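PDB 2ZXR: single-stranded DNA specific exonuclease RecJ from Thermus thermophilus, which degrades single-stranded DNA from its 5' end toward the 3' end, using divalent metal ions such as magnesium or manganese. Local coordinates for residues E502-G507 against E531-G536. Numbering follows the deposited sequence.
Sequences EVEVAG and EALEGG
The carboxylate of Glu-504 is the group of 502-507 that touches 531-536, and its two oxygens meet different neighbours. OE2 accepts a weak hydrogen bond from the backbone N of Glu-531, 3.3 Å away and bent to 149° at the hydrogen. OE1 lies 3.8 Å from CD1 of Leu-533, a van der Waals approach in which the acid ends against a methyl. Glutamate suits this place by its length: with the chain extended beyond CG (chi2 179°), the carboxylate spans a gap that leaves the CA atoms of Glu-504 and Glu-531 8.3 Å apart. The stronger partner of OE2 is Arg-528, whose NE forms a salt bridge with it; the peptide N-H adds a weak second bond, and the pair probably favours the ionised form.

The more closely packed side lies where Leu-533 meets Glu-504. A chi1 of -152° swings CG of Leu-533 roughly opposite the backbone N and carries CD1 up to the carboxylate. As a branched hydrocarbon it fits a buried position, where it also touches Val-9, while the side chain of Glu-504 touches Trp-7 and Phe-465. Toward solvent the contact loosens: the side chain of Glu-531 leads away, its OE2 6.5 Å from OE2 of Glu-504, and its ion pair with Arg-528 is long and weak. An acidic chain is at home on that exposed side.

Here a buried Glu-Arg salt bridge joins strand 503-514 to the end of neighbouring strand 517-528 and meets the start of the loop leading from the OB-domain sheet toward the C-terminal domain.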
loop_
_atom_site.group_PDB
_atom_site.type_symbol
_atom_site.label_atom_id
_atom_site.label_comp_id
_atom_site.label_asym_id
_atom_site.label_seq_id
_atom_site.Cartn_x
_atom_site.Cartn_y
_atom_site.Cartn_z
ATOM N N GLU A 502 -11.675 -20.033 -17.132
ATOM C CA GLU A 502 -11.847 -19.709 -15.729
ATOM C C GLU A 502 -10.737 -18.763 -15.313
ATOM O O GLU A 502 -9.564 -18.972 -15.655
ATOM C CB GLU A 502 -11.774 -20.963 -14.866
ATOM C CG GLU A 502 -13.111 -21.474 -14.364
ATOM C CD GLU A 502 -12.926 -22.359 -13.142
ATOM O OE1 GLU A 502 -13.926 -22.897 -12.611
ATOM O OE2 GLU A 502 -11.757 -22.509 -12.711
ATOM N N VAL A 503 -11.100 -17.729 -14.559
ATOM C CA VAL A 503 -10.117 -16.756 -14.100
ATOM C C VAL A 503 -10.190 -16.465 -12.609
ATOM O O VAL A 503 -11.164 -16.792 -11.921
ATOM C CB VAL A 503 -10.282 -15.397 -14.827
ATOM C CG1 VAL A 503 -10.059 -15.554 -16.318
ATOM C CG2 VAL A 503 -11.663 -14.844 -14.560
ATOM N N GLU A 504 -9.129 -15.849 -12.120
ATOM C CA GLU A 504 -9.032 -15.420 -10.737
ATOM C C GLU A 504 -8.695 -13.942 -10.875
ATOM O O GLU A 504 -7.915 -13.573 -11.741
ATOM C CB GLU A 504 -7.895 -16.140 -10.017
ATOM C CG GLU A 504 -8.380 -17.208 -9.100
ATOM C CD GLU A 504 -7.266 -17.926 -8.416
ATOM O OE1 GLU A 504 -7.582 -18.566 -7.399
ATOM O OE2 GLU A 504 -6.095 -17.862 -8.883
ATOM N N VAL A 505 -9.284 -13.105 -10.036
ATOM C CA VAL A 505 -9.038 -11.666 -10.103
ATOM C C VAL A 505 -8.778 -11.069 -8.736
ATOM O O VAL A 505 -9.512 -11.363 -7.792
ATOM C CB VAL A 505 -10.255 -10.903 -10.655
ATOM C CG1 VAL A 505 -9.982 -9.378 -10.574
ATOM C CG2 VAL A 505 -10.548 -11.328 -12.091
ATOM N N ALA A 506 -7.745 -10.225 -8.645
ATOM C CA ALA A 506 -7.417 -9.516 -7.421
ATOM C C ALA A 506 -7.897 -8.116 -7.768
ATOM O O ALA A 506 -7.329 -7.473 -8.658
ATOM C CB ALA A 506 -5.943 -9.506 -7.186
ATOM N N GLY A 507 -8.938 -7.624 -7.100
ATOM C CA GLY A 507 -9.412 -6.312 -7.485
ATOM C C GLY A 507 -9.872 -5.332 -6.436
ATOM O O GLY A 507 -10.203 -5.709 -5.323
ATOM N N GLU A 531 -4.390 -20.530 -9.975
ATOM C CA GLU A 531 -3.107 -21.154 -9.673
ATOM C C GLU A 531 -2.911 -21.337 -8.179
ATOM O O GLU A 531 -3.843 -21.186 -7.383
ATOM C CB GLU A 531 -1.960 -20.293 -10.216
ATOM C CG GLU A 531 -2.011 -20.085 -11.726
ATOM C CD GLU A 531 -1.009 -19.049 -12.233
ATOM O OE1 GLU A 531 -1.080 -18.696 -13.438
ATOM O OE2 GLU A 531 -0.158 -18.591 -11.432
ATOM N N ALA A 532 -1.678 -21.659 -7.808
ATOM C CA ALA A 532 -1.330 -21.842 -6.412
ATOM C C ALA A 532 -1.897 -20.624 -5.706
ATOM O O ALA A 532 -1.839 -19.510 -6.242
ATOM C CB ALA A 532 0.198 -21.894 -6.246
ATOM N N LEU A 533 -2.456 -20.837 -4.521
ATOM C CA LEU A 533 -3.043 -19.753 -3.748
ATOM C C LEU A 533 -2.595 -19.957 -2.314
ATOM O O LEU A 533 -2.964 -20.939 -1.696
ATOM C CB LEU A 533 -4.563 -19.841 -3.848
ATOM C CG LEU A 533 -5.391 -18.563 -3.722
ATOM C CD1 LEU A 533 -6.886 -18.925 -3.694
ATOM C CD2 LEU A 533 -4.984 -17.813 -2.465
ATOM N N GLU A 534 -1.785 -19.044 -1.790
ATOM C CA GLU A 534 -1.293 -19.161 -0.426
ATOM C C GLU A 534 -2.311 -18.752 0.632
ATOM O O GLU A 534 -3.177 -17.908 0.390
ATOM C CB GLU A 534 -0.032 -18.317 -0.248
ATOM C CG GLU A 534 1.084 -18.657 -1.215
ATOM C CD GLU A 534 2.459 -18.422 -0.611
ATOM O OE1 GLU A 534 2.836 -17.241 -0.406
ATOM O OE2 GLU A 534 3.161 -19.428 -0.329
ATOM N N GLY A 535 -2.212 -19.361 1.806
ATOM C CA GLY A 535 -3.117 -19.023 2.883
ATOM C C GLY A 535 -3.716 -20.207 3.603
ATOM O O GLY A 535 -3.548 -21.349 3.195
ATOM N N GLY A 536 -4.436 -19.927 4.680
ATOM C CA GLY A 536 -5.058 -20.995 5.436
ATOM C C GLY A 536 -4.174 -21.419 6.582
ATOM O O GLY A 536 -3.102 -20.855 6.778
#